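Local coordinates for DNA mismatch repair protein MutL (Aquifex aeolicus, PDB 6LZI), which probably binds and hydrolyses ATP through a Bergerat-fold domain as part of DNA mismatch repair, and is held here with ADP and magnesium, at residues A[19-22]-A[23-27]; A[13-16]-A[17-20]; A[157-160]-A[161-164]; A[93-96]-A[97-101]; A[192-196]-A[197-201]. All coordinates share one frame; numbering follows the deposited sequence.

Interaction 1 of 5, residues A[19-22]-A[23-27]. With MG (magnesium ion), chain B; ADP (adenosine-5'-diphosphate), chain H.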
loop_
_atom_site.group_PDB
_atom_site.type_symbol
_atom_site.label_atom_id
_atom_site.label_comp_id
_atom_site.label_asym_id
_atom_site.label_seq_id
_atom_site.Cartn_x
_atom_site.Cartn_y
_atom_site.Cartn_z
ATOM N N VAL A 19 -0.637 -0.549 -9.964
ATOM C CA VAL A 19 -1.782 -1.407 -9.755
ATOM C C VAL A 19 -1.970 -1.726 -8.269
ATOM O O VAL A 19 -3.091 -1.640 -7.736
ATOM C CB VAL A 19 -1.643 -2.686 -10.562
ATOM C CG1 VAL A 19 -2.873 -3.578 -10.230
ATOM C CG2 VAL A 19 -1.572 -2.368 -12.034
ATOM N N VAL A 20 -0.906 -2.175 -7.603
ATOM C CA VAL A 20 -1.007 -2.528 -6.190
ATOM C C VAL A 20 -1.495 -1.332 -5.407
ATOM O O VAL A 20 -2.364 -1.442 -4.562
ATOM C CB VAL A 20 0.365 -2.950 -5.670
ATOM C CG1 VAL A 20 0.349 -3.261 -4.169
ATOM C CG2 VAL A 20 0.824 -4.187 -6.425
ATOM N N LYS A 21 -1.018 -0.148 -5.795
ATOM C CA LYS A 21 -1.381 1.047 -5.041
ATOM C C LYS A 21 -2.891 1.257 -5.109
ATOM O O LYS A 21 -3.584 1.499 -4.078
ATOM C CB LYS A 21 -0.644 2.260 -5.636
ATOM C CG LYS A 21 -1.005 3.578 -4.956
ATOM C CD LYS A 21 -2.124 4.294 -5.711
ATOM C CE LYS A 21 -2.232 5.727 -5.297
ATOM N NZ LYS A 21 -3.451 6.290 -5.933
ATOM N N GLU A 22 -3.415 1.230 -6.334
ATOM C CA GLU A 22 -4.838 1.487 -6.525
ATOM C C GLU A 22 -5.639 0.436 -5.845
ATOM O O GLU A 22 -6.637 0.767 -5.201
ATOM C CB GLU A 22 -5.229 1.564 -7.979
ATOM C CG GLU A 22 -4.469 2.654 -8.709
ATOM C CD GLU A 22 -4.878 4.056 -8.269
ATOM O OE1 GLU A 22 -4.090 5.027 -8.442
ATOM O OE2 GLU A 22 -5.965 4.210 -7.700
ATOM N N LEU A 23 -5.195 -0.841 -5.918
ATOM C CA LEU A 23 -6.027 -1.854 -5.254
ATOM C C LEU A 23 -5.999 -1.704 -3.729
ATOM O O LEU A 23 -7.039 -1.797 -3.080
ATOM C CB LEU A 23 -5.603 -3.280 -5.672
ATOM C CG LEU A 23 -5.829 -3.391 -7.189
ATOM C CD1 LEU A 23 -5.283 -4.832 -7.604
ATOM C CD2 LEU A 23 -7.194 -3.158 -7.736
ATOM N N VAL A 24 -4.816 -1.489 -3.131
ATOM C CA VAL A 24 -4.763 -1.443 -1.675
ATOM C C VAL A 24 -5.472 -0.184 -1.206
ATOM O O VAL A 24 -6.153 -0.178 -0.185
ATOM C CB VAL A 24 -3.284 -1.464 -1.244
ATOM C CG1 VAL A 24 -3.132 -1.093 0.190
ATOM C CG2 VAL A 24 -2.631 -2.886 -1.571
ATOM N N GLU A 25 -5.366 0.891 -1.981
ATOM C CA GLU A 25 -6.150 2.079 -1.622
ATOM C C GLU A 25 -7.637 1.747 -1.554
ATOM O O GLU A 25 -8.318 2.176 -0.603
ATOM C CB GLU A 25 -5.875 3.234 -2.607
ATOM C CG GLU A 25 -6.746 4.473 -2.366
ATOM C CD GLU A 25 -6.358 5.634 -3.279
ATOM O OE1 GLU A 25 -7.192 6.161 -4.090
ATOM O OE2 GLU A 25 -5.205 6.064 -3.142
ATOM N N ASN A 26 -8.137 0.920 -2.505
ATOM C CA ASN A 26 -9.546 0.571 -2.547
ATOM C C ASN A 26 -9.901 -0.302 -1.355
ATOM O O ASN A 26 -10.966 -0.127 -0.736
ATOM C CB ASN A 26 -9.861 -0.151 -3.863
ATOM C CG ASN A 26 -9.971 0.818 -5.012
ATOM O OD1 ASN A 26 -10.105 2.015 -4.770
ATOM N ND2 ASN A 26 -9.950 0.354 -6.223
ATOM N N SER A 27 -8.988 -1.169 -0.972
ATOM C CA SER A 27 -9.266 -2.007 0.210
ATOM C C SER A 27 -9.417 -1.165 1.445
ATOM O O SER A 27 -10.269 -1.437 2.290
ATOM C CB SER A 27 -8.149 -2.973 0.455
ATOM O OG SER A 27 -8.089 -3.824 -0.715
HETATM MG MG MG B . -9.958 3.617 -6.008
HETATM P PB ADP H . -12.496 5.156 -6.821
HETATM O O1B ADP H . -11.900 4.278 -5.774
HETATM O O2B ADP H . -13.989 5.469 -6.542
HETATM O O3B ADP H . -11.707 6.433 -7.008
HETATM P PA ADP H . -11.998 2.796 -8.370
HETATM O O1A ADP H . -12.047 2.510 -9.842
HETATM O O2A ADP H . -10.685 2.529 -7.715
HETATM O O3A ADP H . -12.464 4.379 -8.216
HETATM O "O5'" ADP H . -13.028 1.833 -7.581
HETATM C "C5'" ADP H . -14.368 2.106 -7.996
HETATM C "C4'" ADP H . -15.353 1.749 -6.887
HETATM O "O4'" ADP H . -15.352 0.356 -6.703
HETATM C "C3'" ADP H . -15.080 2.338 -5.518
HETATM O "O3'" ADP H . -15.754 3.620 -5.396
HETATM C "C2'" ADP H . -15.742 1.334 -4.594
HETATM O "O2'" ADP H . -17.158 1.710 -4.618
HETATM C "C1'" ADP H . -15.613 0.035 -5.351
HETATM N N9 ADP H . -14.481 -0.767 -4.904
HETATM C C8 ADP H . -13.296 -0.971 -5.542
HETATM N N7 ADP H . -12.494 -1.804 -4.827
HETATM C C5 ADP H . -13.204 -2.095 -3.706
HETATM C C6 ADP H . -12.912 -2.927 -2.536
HETATM N N6 ADP H . -11.708 -3.554 -2.430
HETATM N N1 ADP H . -13.872 -3.010 -1.574
HETATM C C2 ADP H . -15.072 -2.310 -1.721
HETATM N N3 ADP H . -15.410 -1.559 -2.767
HETATM C C4 ADP H . -14.497 -1.455 -3.772
HETATM O O HOH W 1 -6.725 6.563 -6.600
HETATM O O HOH W 2 -7.954 2.793 -6.474
HETATM O O HOH W 3 -9.398 4.708 -4.375
HETATM O O HOH W 4 -9.500 5.275 -7.367
#
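Leu23 lies alongside Val19 on helix 16-29, its CD1 3.8 Å from Val19 CG1, while its N-H reaches Val19 O at 163°. On the polar side, Lys21 NZ meets Glu22 OE1 at 2.9 Å from above the carboxylate plane and, more weakly, Glu25 OE2 at 3.3 Å. With CG anti to the backbone N (chi1 175°) and an extended chain, Glu25 runs beside Lys21. If Lys21 gave way to an alanine, Glu22 and Glu25 would probably lose the positive charge they share, with Glu22 OE2 and Glu25 OE1 still only 4.3 Å apart. Water also joins them to the metal: one magnesium-bound water donates to Glu22 O and OE2, another to Glu25 OE1. Asn26 OD1 binds the magnesium directly at 2.0 Å, and Asn26 ND2 donates to ADP O2A at 2.7 Å. A helix that presents an asparagine to magnesium and nucleotide phosphate is characteristic of the Bergerat ATP-binding site.

Interaction 2 of 5, residues A[13-16]-A[17-20]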
loop_
_atom_site.group_PDB
_atom_site.type_symbol
_atom_site.label_atom_id
_atom_site.label_comp_id
_atom_site.label_asym_id
_atom_site.label_seq_id
_atom_site.Cartn_x
_atom_site.Cartn_y
_atom_site.Cartn_z
ATOM N N ILE A 13 -1.415 4.132 -14.637
ATOM C CA ILE A 13 -0.930 2.754 -14.572
ATOM C C ILE A 13 0.250 2.598 -15.526
ATOM O O ILE A 13 0.063 2.363 -16.729
ATOM C CB ILE A 13 -2.016 1.733 -14.910
ATOM C CG1 ILE A 13 -3.254 1.926 -14.027
ATOM C CG2 ILE A 13 -1.468 0.306 -14.609
ATOM C CD1 ILE A 13 -3.033 1.730 -12.553
ATOM N N GLU A 14 1.453 2.591 -14.965
ATOM C CA GLU A 14 2.682 2.413 -15.737
ATOM C C GLU A 14 3.371 1.102 -15.423
ATOM O O GLU A 14 4.208 0.662 -16.209
ATOM C CB GLU A 14 3.641 3.569 -15.443
ATOM C CG GLU A 14 2.909 4.854 -15.721
ATOM C CD GLU A 14 3.802 6.061 -15.625
ATOM O OE1 GLU A 14 4.380 6.295 -14.551
ATOM O OE2 GLU A 14 3.914 6.745 -16.667
ATOM N N SER A 15 3.095 0.514 -14.270
ATOM C CA SER A 15 3.847 -0.653 -13.827
ATOM C C SER A 15 3.054 -1.352 -12.744
ATOM O O SER A 15 2.067 -0.814 -12.226
ATOM C CB SER A 15 5.269 -0.284 -13.331
ATOM O OG SER A 15 5.315 0.355 -12.073
ATOM N N PRO A 16 3.459 -2.547 -12.369
ATOM C CA PRO A 16 2.734 -3.280 -11.307
ATOM C C PRO A 16 2.564 -2.512 -10.008
ATOM O O PRO A 16 1.504 -2.636 -9.413
ATOM C CB PRO A 16 3.575 -4.553 -11.089
ATOM C CG PRO A 16 4.190 -4.773 -12.553
ATOM C CD PRO A 16 4.523 -3.351 -13.038
ATOM N N VAL A 17 3.539 -1.720 -9.549
ATOM C CA VAL A 17 3.341 -1.031 -8.277
ATOM C C VAL A 17 2.135 -0.102 -8.349
ATOM O O VAL A 17 1.420 0.089 -7.345
ATOM C CB VAL A 17 4.640 -0.293 -7.886
ATOM C CG1 VAL A 17 4.826 0.945 -8.693
ATOM C CG2 VAL A 17 4.643 0.034 -6.333
ATOM N N ASP A 18 1.857 0.453 -9.515
ATOM C CA ASP A 18 0.745 1.399 -9.608
ATOM C C ASP A 18 -0.572 0.672 -9.422
ATOM O O ASP A 18 -1.541 1.228 -8.893
ATOM C CB ASP A 18 0.720 2.101 -10.956
ATOM C CG ASP A 18 1.942 2.945 -11.197
ATOM O OD1 ASP A 18 2.429 3.609 -10.242
ATOM O OD2 ASP A 18 2.462 2.921 -12.344
ATOM N N VAL A 19 -0.637 -0.549 -9.964
ATOM C CA VAL A 19 -1.782 -1.407 -9.755
ATOM C C VAL A 19 -1.970 -1.726 -8.269
ATOM O O VAL A 19 -3.091 -1.640 -7.736
ATOM C CB VAL A 19 -1.643 -2.686 -10.562
ATOM C CG1 VAL A 19 -2.873 -3.578 -10.230
ATOM C CG2 VAL A 19 -1.572 -2.368 -12.034
ATOM N N VAL A 20 -0.906 -2.175 -7.603
ATOM C CA VAL A 20 -1.007 -2.528 -6.190
ATOM C C VAL A 20 -1.495 -1.332 -5.407
ATOM O O VAL A 20 -2.364 -1.442 -4.562
ATOM C CB VAL A 20 0.365 -2.950 -5.670
ATOM C CG1 VAL A 20 0.349 -3.261 -4.169
ATOM C CG2 VAL A 20 0.824 -4.187 -6.425
#
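Asp18 OD2 is gripped by two successive backbone N-H groups of the turn before the helix. Glu14 N donates to OD2 at 2.8 Å and 154°, arriving on the anti side, 21° out of the carboxylate plane; Ser15 N adds a weak bond to the same oxygen. With CG anti to the carbonyl carbon (chi1 -63°), the Asp18 carboxylate reaches back to the turn, and Asp18 CB lies 3.5 Å from Ser15 O. Ser15 occupies the N-cap position of helix 16-29, and Pro16 opens the first turn, where Asp18 N donates to Ser15 O at 3.0 Å and Val20 N to Pro16 O. This is the leading end of the helix that contributes Asn26 and Ser27 to the ADP pocket of the Bergerat fold. The apolar side is made by Ile13, whose CG2 reaches Val19 CG2 at 3.7 Å and whose CD1 is 4.1 Å from Asp18 CB. Beyond the two segments, Ile13 packs on Ser94 and Ile95.

Interaction 3 of 5, residues A[157-160]-A[161-164]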
loop_
_atom_site.group_PDB
_atom_site.type_symbol
_atom_site.label_atom_id
_atom_site.label_comp_id
_atom_site.label_asym_id
_atom_site.label_seq_id
_atom_site.Cartn_x
_atom_site.Cartn_y
_atom_site.Cartn_z
ATOM N N ASP A 157 13.026 -8.181 -10.189
ATOM C CA ASP A 157 13.450 -7.874 -8.836
ATOM C C ASP A 157 13.304 -6.386 -8.512
ATOM O O ASP A 157 13.043 -6.027 -7.359
ATOM C CB ASP A 157 14.884 -8.347 -8.574
ATOM C CG ASP A 157 15.042 -8.815 -7.145
ATOM O OD1 ASP A 157 14.509 -9.907 -6.857
ATOM O OD2 ASP A 157 15.608 -8.065 -6.309
ATOM N N THR A 158 13.467 -5.512 -9.511
ATOM C CA THR A 158 13.198 -4.099 -9.301
ATOM C C THR A 158 11.702 -3.851 -9.052
ATOM O O THR A 158 11.328 -3.070 -8.158
ATOM C CB THR A 158 13.700 -3.299 -10.510
ATOM O OG1 THR A 158 15.117 -3.478 -10.651
ATOM C CG2 THR A 158 13.418 -1.843 -10.317
ATOM N N GLU A 159 10.835 -4.513 -9.819
ATOM C CA GLU A 159 9.406 -4.315 -9.592
ATOM C C GLU A 159 9.010 -4.833 -8.246
ATOM O O GLU A 159 8.143 -4.250 -7.596
ATOM C CB GLU A 159 8.574 -5.028 -10.645
ATOM C CG GLU A 159 8.131 -4.163 -11.795
ATOM C CD GLU A 159 7.553 -2.813 -11.337
ATOM O OE1 GLU A 159 6.495 -2.691 -10.625
ATOM O OE2 GLU A 159 8.193 -1.863 -11.757
ATOM N N ARG A 160 9.653 -5.923 -7.812
ATOM C CA ARG A 160 9.343 -6.501 -6.508
ATOM C C ARG A 160 9.630 -5.513 -5.391
ATOM O O ARG A 160 8.789 -5.277 -4.504
ATOM C CB ARG A 160 10.182 -7.747 -6.286
ATOM C CG ARG A 160 9.806 -8.985 -7.120
ATOM C CD ARG A 160 11.015 -9.969 -7.257
ATOM N NE ARG A 160 10.682 -11.078 -8.156
ATOM C CZ ARG A 160 11.561 -11.856 -8.778
ATOM N NH1 ARG A 160 12.871 -11.677 -8.603
ATOM N NH2 ARG A 160 11.121 -12.814 -9.591
ATOM N N ARG A 161 10.799 -4.868 -5.459
ATOM C CA ARG A 161 11.185 -3.986 -4.369
ATOM C C ARG A 161 10.265 -2.772 -4.301
ATOM O O ARG A 161 9.938 -2.302 -3.197
ATOM C CB ARG A 161 12.677 -3.608 -4.522
ATOM C CG ARG A 161 13.695 -4.759 -4.250
ATOM C CD ARG A 161 15.172 -4.320 -4.488
ATOM N NE ARG A 161 15.268 -2.918 -4.923
ATOM C CZ ARG A 161 15.577 -2.529 -6.160
ATOM N NH1 ARG A 161 15.851 -3.431 -7.094
ATOM N NH2 ARG A 161 15.623 -1.236 -6.462
ATOM N N LYS A 162 9.766 -2.305 -5.453
ATOM C CA LYS A 162 8.875 -1.149 -5.435
ATOM C C LYS A 162 7.566 -1.496 -4.751
ATOM O O LYS A 162 7.064 -0.707 -3.969
ATOM C CB LYS A 162 8.610 -0.624 -6.844
ATOM C CG LYS A 162 9.829 -0.050 -7.522
ATOM C CD LYS A 162 9.724 -0.187 -9.042
ATOM C CE LYS A 162 8.644 0.699 -9.660
ATOM N NZ LYS A 162 8.554 0.586 -11.210
ATOM N N VAL A 163 7.075 -2.723 -4.953
ATOM C CA VAL A 163 5.854 -3.182 -4.315
ATOM C C VAL A 163 6.100 -3.406 -2.831
ATOM O O VAL A 163 5.272 -3.031 -1.992
ATOM C CB VAL A 163 5.333 -4.479 -4.992
ATOM C CG1 VAL A 163 4.235 -5.134 -4.097
ATOM C CG2 VAL A 163 4.771 -4.173 -6.321
ATOM N N LEU A 164 7.277 -3.917 -2.484
ATOM C CA LEU A 164 7.634 -4.082 -1.069
ATOM C C LEU A 164 7.663 -2.746 -0.337
ATOM O O LEU A 164 7.043 -2.615 0.742
ATOM C CB LEU A 164 8.975 -4.791 -0.922
ATOM C CG LEU A 164 9.413 -5.032 0.544
ATOM C CD1 LEU A 164 8.368 -5.758 1.309
ATOM C CD2 LEU A 164 10.724 -5.854 0.526
#
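Arg161 lays its aliphatic chain over the preceding helical turn, CG 3.4 Å from Asp157 O, and its NH1 reaches to 3.6 Å from Thr158 OG1, the two side chains meeting at a slant. As modelled, its chi3 is eclipsed near 0°, an unusual and doubtful torsion. Asp157 turns instead to Arg160: NH1 of that arginine donates to Asp157 OD1 at 3.0 Å, on the oxygen's anti lone pair and only 3° out of the guanidinium plane, while Arg160 NE has Glu184 as its salt-bridge partner. On another side of the helix, Glu159 OE2 offers its syn lone pair to Lys162 NZ in a salt bridge whose modelled 2.5 Å is suspiciously short, so its exact length is doubtful. The lysine bends at chi3 (69°), its CD passing 3.4 Å from Thr158 O. Helix 156-173 thus sets Glu159, Lys162 and Val163 against helix 16-29, with Glu159 OE1 accepting from Val17 N, and rests Val163 and Leu164 on Leu181 of strand 178-183.

Interaction 4 of 5, residues A[93-96]-A[97-101]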
loop_
_atom_site.group_PDB
_atom_site.type_symbol
_atom_site.label_atom_id
_atom_site.label_comp_id
_atom_site.label_asym_id
_atom_site.label_seq_id
_atom_site.Cartn_x
_atom_site.Cartn_y
_atom_site.Cartn_z
ATOM N N TYR A 93 -11.212 0.637 -14.094
ATOM C CA TYR A 93 -11.368 0.630 -15.540
ATOM C C TYR A 93 -10.016 0.671 -16.204
ATOM O O TYR A 93 -9.735 -0.059 -17.174
ATOM C CB TYR A 93 -12.162 1.838 -15.981
ATOM C CG TYR A 93 -12.184 2.013 -17.463
ATOM C CD1 TYR A 93 -12.935 1.190 -18.257
ATOM C CD2 TYR A 93 -11.441 3.016 -18.064
ATOM C CE1 TYR A 93 -12.946 1.351 -19.644
ATOM C CE2 TYR A 93 -11.462 3.202 -19.448
ATOM C CZ TYR A 93 -12.207 2.365 -20.220
ATOM O OH TYR A 93 -12.205 2.557 -21.586
ATOM N N SER A 94 -9.185 1.583 -15.727
ATOM C CA SER A 94 -7.902 1.769 -16.348
ATOM C C SER A 94 -7.037 0.523 -16.120
ATOM O O SER A 94 -6.319 0.097 -17.038
ATOM C CB SER A 94 -7.316 3.106 -15.835
ATOM O OG SER A 94 -6.260 2.872 -14.951
ATOM N N ILE A 95 -7.186 -0.171 -14.972
ATOM C CA ILE A 95 -6.428 -1.422 -14.746
ATOM C C ILE A 95 -6.971 -2.551 -15.612
ATOM O O ILE A 95 -6.206 -3.317 -16.202
ATOM C CB ILE A 95 -6.473 -1.822 -13.256
ATOM C CG1 ILE A 95 -5.704 -0.795 -12.398
ATOM C CG2 ILE A 95 -5.891 -3.271 -12.995
ATOM C CD1 ILE A 95 -5.912 -0.982 -10.898
ATOM N N SER A 96 -8.275 -2.663 -15.718
ATOM C CA SER A 96 -8.830 -3.803 -16.470
ATOM C C SER A 96 -8.617 -3.662 -17.963
ATOM O O SER A 96 -8.631 -4.661 -18.700
ATOM C CB SER A 96 -10.310 -3.905 -16.174
ATOM O OG SER A 96 -11.020 -2.785 -16.756
ATOM N N SER A 97 -8.369 -2.446 -18.424
ATOM C CA SER A 97 -8.231 -2.299 -19.861
ATOM C C SER A 97 -6.827 -2.632 -20.367
ATOM O O SER A 97 -6.554 -2.531 -21.585
ATOM C CB SER A 97 -8.660 -0.883 -20.225
ATOM O OG SER A 97 -7.794 0.079 -19.715
ATOM N N VAL A 98 -5.949 -3.080 -19.486
ATOM C CA VAL A 98 -4.524 -3.195 -19.758
ATOM C C VAL A 98 -4.076 -4.517 -19.131
ATOM O O VAL A 98 -2.909 -4.741 -18.864
ATOM C CB VAL A 98 -3.892 -1.877 -19.247
ATOM C CG1 VAL A 98 -3.349 -1.835 -17.821
ATOM C CG2 VAL A 98 -3.356 -0.992 -20.301
ATOM N N SER A 99 -5.042 -5.396 -18.850
ATOM C CA SER A 99 -4.768 -6.654 -18.209
ATOM C C SER A 99 -5.896 -7.624 -18.496
ATOM O O SER A 99 -6.948 -7.269 -19.047
ATOM C CB SER A 99 -4.629 -6.554 -16.666
ATOM O OG SER A 99 -5.833 -6.135 -16.054
ATOM N N LYS A 100 -5.636 -8.834 -18.080
ATOM C CA LYS A 100 -6.611 -9.921 -17.914
ATOM C C LYS A 100 -7.046 -9.902 -16.451
ATOM O O LYS A 100 -6.303 -10.318 -15.553
ATOM C CB LYS A 100 -6.006 -11.267 -18.307
ATOM C CG LYS A 100 -5.665 -11.513 -19.839
ATOM C CD LYS A 100 -4.606 -12.618 -19.995
ATOM C CE LYS A 100 -4.460 -13.183 -21.423
ATOM N NZ LYS A 100 -4.777 -12.167 -22.450
ATOM N N PHE A 101 -8.246 -9.418 -16.230
ATOM C CA PHE A 101 -8.661 -8.830 -14.966
ATOM C C PHE A 101 -9.797 -9.650 -14.392
ATOM O O PHE A 101 -10.812 -9.861 -15.065
ATOM C CB PHE A 101 -9.108 -7.371 -15.232
ATOM C CG PHE A 101 -9.661 -6.659 -14.029
ATOM C CD1 PHE A 101 -11.026 -6.703 -13.764
ATOM C CD2 PHE A 101 -8.849 -5.797 -13.260
ATOM C CE1 PHE A 101 -11.534 -6.015 -12.647
ATOM C CE2 PHE A 101 -9.373 -5.130 -12.153
ATOM C CZ PHE A 101 -10.682 -5.216 -11.865
#
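Polar bonds from Ser97, Val98 and Ser99 to carbonyls of the last helical turn close helix 91-96. Ile95 O accepts from Ser99 OG at 2.8 Å and, weakly, from Val98 N at 3.3 Å; the hydroxyl comes in 40° above the carbonyl plane. Ser97 OG donates to Ser94 O at 3.1 Å, also from above the plane, and Ser97 N makes a weak bond to Tyr93 O. The Ser99 hydroxyl sits between its backbone N and carbonyl carbon (chi1 63°), a rotation that turns it back to the helix end. Among the apolar contacts, Ser96 CB makes a CH-pi contact over one face of the Phe101 ring, 3.8 Å from the centroid and 22° off the normal. Ile95 CG2 instead touches the edge of that ring, 3.9 Å from Phe101 CD2. Val137 and Val139 of strand 134-140 also pack against Phe101. The arrangement is a helix-to-strand turn, joining helix 91-96, whose Leu92 N bonds to ADP, to strand 100-106 of the sheet in the Bergerat fold.

Interaction 5 of 5, residues A[192-196]-A[197-201]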
loop_
_atom_site.group_PDB
_atom_site.type_symbol
_atom_site.label_atom_id
_atom_site.label_comp_id
_atom_site.label_asym_id
_atom_site.label_seq_id
_atom_site.Cartn_x
_atom_site.Cartn_y
_atom_site.Cartn_z
ATOM N N LYS A 192 1.122 -7.663 11.672
ATOM C CA LYS A 192 -0.150 -7.738 12.365
ATOM C C LYS A 192 -0.487 -6.399 12.988
ATOM O O LYS A 192 0.370 -5.517 13.143
ATOM C CB LYS A 192 -0.097 -8.821 13.429
ATOM C CG LYS A 192 0.376 -10.089 12.674
ATOM C CD LYS A 192 -0.744 -10.774 12.017
ATOM C CE LYS A 192 -0.477 -12.293 12.027
ATOM N NZ LYS A 192 -1.342 -12.990 11.042
ATOM N N LYS A 193 -1.765 -6.265 13.290
ATOM C CA LYS A 193 -2.306 -5.074 13.961
ATOM C C LYS A 193 -1.514 -4.736 15.227
ATOM O O LYS A 193 -1.173 -5.626 16.031
ATOM C CB LYS A 193 -3.774 -5.389 14.284
ATOM C CG LYS A 193 -4.521 -4.280 15.066
ATOM C CD LYS A 193 -5.915 -4.799 15.542
ATOM C CE LYS A 193 -6.730 -3.745 16.359
ATOM N NZ LYS A 193 -5.907 -2.546 16.784
ATOM N N SER A 194 -1.210 -3.430 15.436
ATOM C CA SER A 194 -0.454 -3.046 16.628
ATOM C C SER A 194 -0.488 -1.533 16.801
ATOM O O SER A 194 -1.181 -0.819 16.068
ATOM C CB SER A 194 0.987 -3.548 16.554
ATOM O OG SER A 194 1.661 -2.795 15.563
ATOM N N SER A 195 0.242 -1.056 17.806
ATOM C CA SER A 195 0.344 0.359 18.006
ATOM C C SER A 195 1.232 0.906 16.903
ATOM O O SER A 195 1.897 0.146 16.184
ATOM C CB SER A 195 0.959 0.672 19.357
ATOM O OG SER A 195 2.342 0.370 19.302
ATOM N N LEU A 196 1.210 2.203 16.749
ATOM C CA LEU A 196 2.043 2.799 15.695
ATOM C C LEU A 196 3.520 2.518 15.947
ATOM O O LEU A 196 4.260 2.131 15.021
ATOM C CB LEU A 196 1.795 4.304 15.554
ATOM C CG LEU A 196 2.602 5.089 14.501
ATOM C CD1 LEU A 196 2.426 4.531 13.131
ATOM C CD2 LEU A 196 2.280 6.594 14.526
ATOM N N LYS A 197 3.979 2.740 17.188
ATOM C CA LYS A 197 5.389 2.509 17.493
ATOM C C LYS A 197 5.783 1.052 17.271
ATOM O O LYS A 197 6.846 0.778 16.702
ATOM C CB LYS A 197 5.706 2.950 18.934
ATOM C CG LYS A 197 7.213 2.942 19.184
ATOM C CD LYS A 197 7.503 3.452 20.569
ATOM C CE LYS A 197 8.904 3.924 20.642
ATOM N NZ LYS A 197 9.518 2.713 21.134
ATOM N N GLU A 198 4.923 0.107 17.669
ATOM C CA GLU A 198 5.170 -1.307 17.378
ATOM C C GLU A 198 5.245 -1.557 15.879
ATOM O O GLU A 198 6.086 -2.354 15.416
ATOM C CB GLU A 198 4.092 -2.198 17.980
ATOM C CG GLU A 198 4.218 -2.291 19.458
ATOM C CD GLU A 198 2.890 -2.542 20.150
ATOM O OE1 GLU A 198 1.834 -2.719 19.474
ATOM O OE2 GLU A 198 2.910 -2.561 21.402
ATOM N N ARG A 199 4.387 -0.857 15.105
ATOM C CA ARG A 199 4.330 -1.060 13.660
ATOM C C ARG A 199 5.582 -0.495 12.981
ATOM O O ARG A 199 6.176 -1.147 12.109
ATOM C CB ARG A 199 3.057 -0.406 13.121
ATOM C CG ARG A 199 2.950 -0.286 11.586
ATOM C CD ARG A 199 3.130 -1.653 10.899
ATOM N NE ARG A 199 2.059 -2.569 11.282
ATOM C CZ ARG A 199 0.865 -2.643 10.717
ATOM N NH1 ARG A 199 0.438 -1.868 9.704
ATOM N NH2 ARG A 199 0.058 -3.602 11.144
ATOM N N VAL A 200 6.041 0.673 13.419
ATOM C CA VAL A 200 7.311 1.183 12.917
ATOM C C VAL A 200 8.426 0.194 13.160
ATOM O O VAL A 200 9.264 -0.032 12.291
ATOM C CB VAL A 200 7.619 2.544 13.561
ATOM C CG1 VAL A 200 8.976 3.013 13.123
ATOM C CG2 VAL A 200 6.592 3.490 12.988
ATOM N N GLU A 201 8.477 -0.349 14.366
ATOM C CA GLU A 201 9.606 -1.167 14.752
ATOM C C GLU A 201 9.596 -2.498 14.003
ATOM O O GLU A 201 10.661 -2.999 13.613
ATOM C CB GLU A 201 9.601 -1.296 16.256
ATOM C CG GLU A 201 9.970 0.045 16.847
ATOM C CD GLU A 201 9.980 0.097 18.339
ATOM O OE1 GLU A 201 10.488 1.093 18.856
ATOM O OE2 GLU A 201 9.530 -0.866 18.996
HETATM O O HOH W 5 2.923 -4.387 13.350
#
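Arg199 and Lys192 make the tight half of the contact. Arg199 NH2 donates to Lys192 O at 2.8 Å and 162°, the oxygen lying in the guanidinium plane although the donor stands 68° above the carbonyl plane. Bends at chi2 and chi3 curl the chain back to the loop carbonyl. One water accepts from Arg199 NE, donates to Lys192 O and also bonds Ser194 OG, bridging arginine and loop. Outside the segments, NH2 also donates to Val177 O and NH1 to Ala171 O, so the buried guanidinium is spent largely on backbone carbonyls. A leucine in place of Arg199 would probably take these bonds away, leaving Lys192 O with the water and the loop freer to move. At the helix start, Ser195 and Glu198 form a capping box: Glu198 N donates to Ser195 OG at 3.1 Å, and Ser195 N returns a bond of 2.8 Å to Glu198 OE1, meeting it from above the carboxylate plane. On the looser side, the exposed Lys192 and Lys193 side chains point away from 197-201, Lys192 NZ pairing with Glu178. Leu196 and Val200 touch only lightly, Leu196 CD1 being 4.3 Å from Val200 CG2, yet both pack on Phe223 and Tyr264 of the neighbouring five-stranded sheet.

Along the chain the order is interaction 2, 1, 4, 3 and 5. Interactions 1 and 2 share helix 16-29, their centres about 9 Å apart, and Val19 and Val20 belong to both. Interaction 4 packs on this helix through Ile95, which touches Val19, Glu22 and Leu23, while interaction 3 meets it where Val163 touches Val20 and Glu159 touches Pro16. Interactions 3 and 4, with centres about 21 Å apart, do not touch each other, but both touch helix 16-29. Interaction 5 stands apart, about 34 Å from interaction 4 centre to centre, at the start of helix 196-204. Two contacts thus lie on the nucleotide-bearing helix, two pack against it, and the fifth belongs to the link to the second sheet.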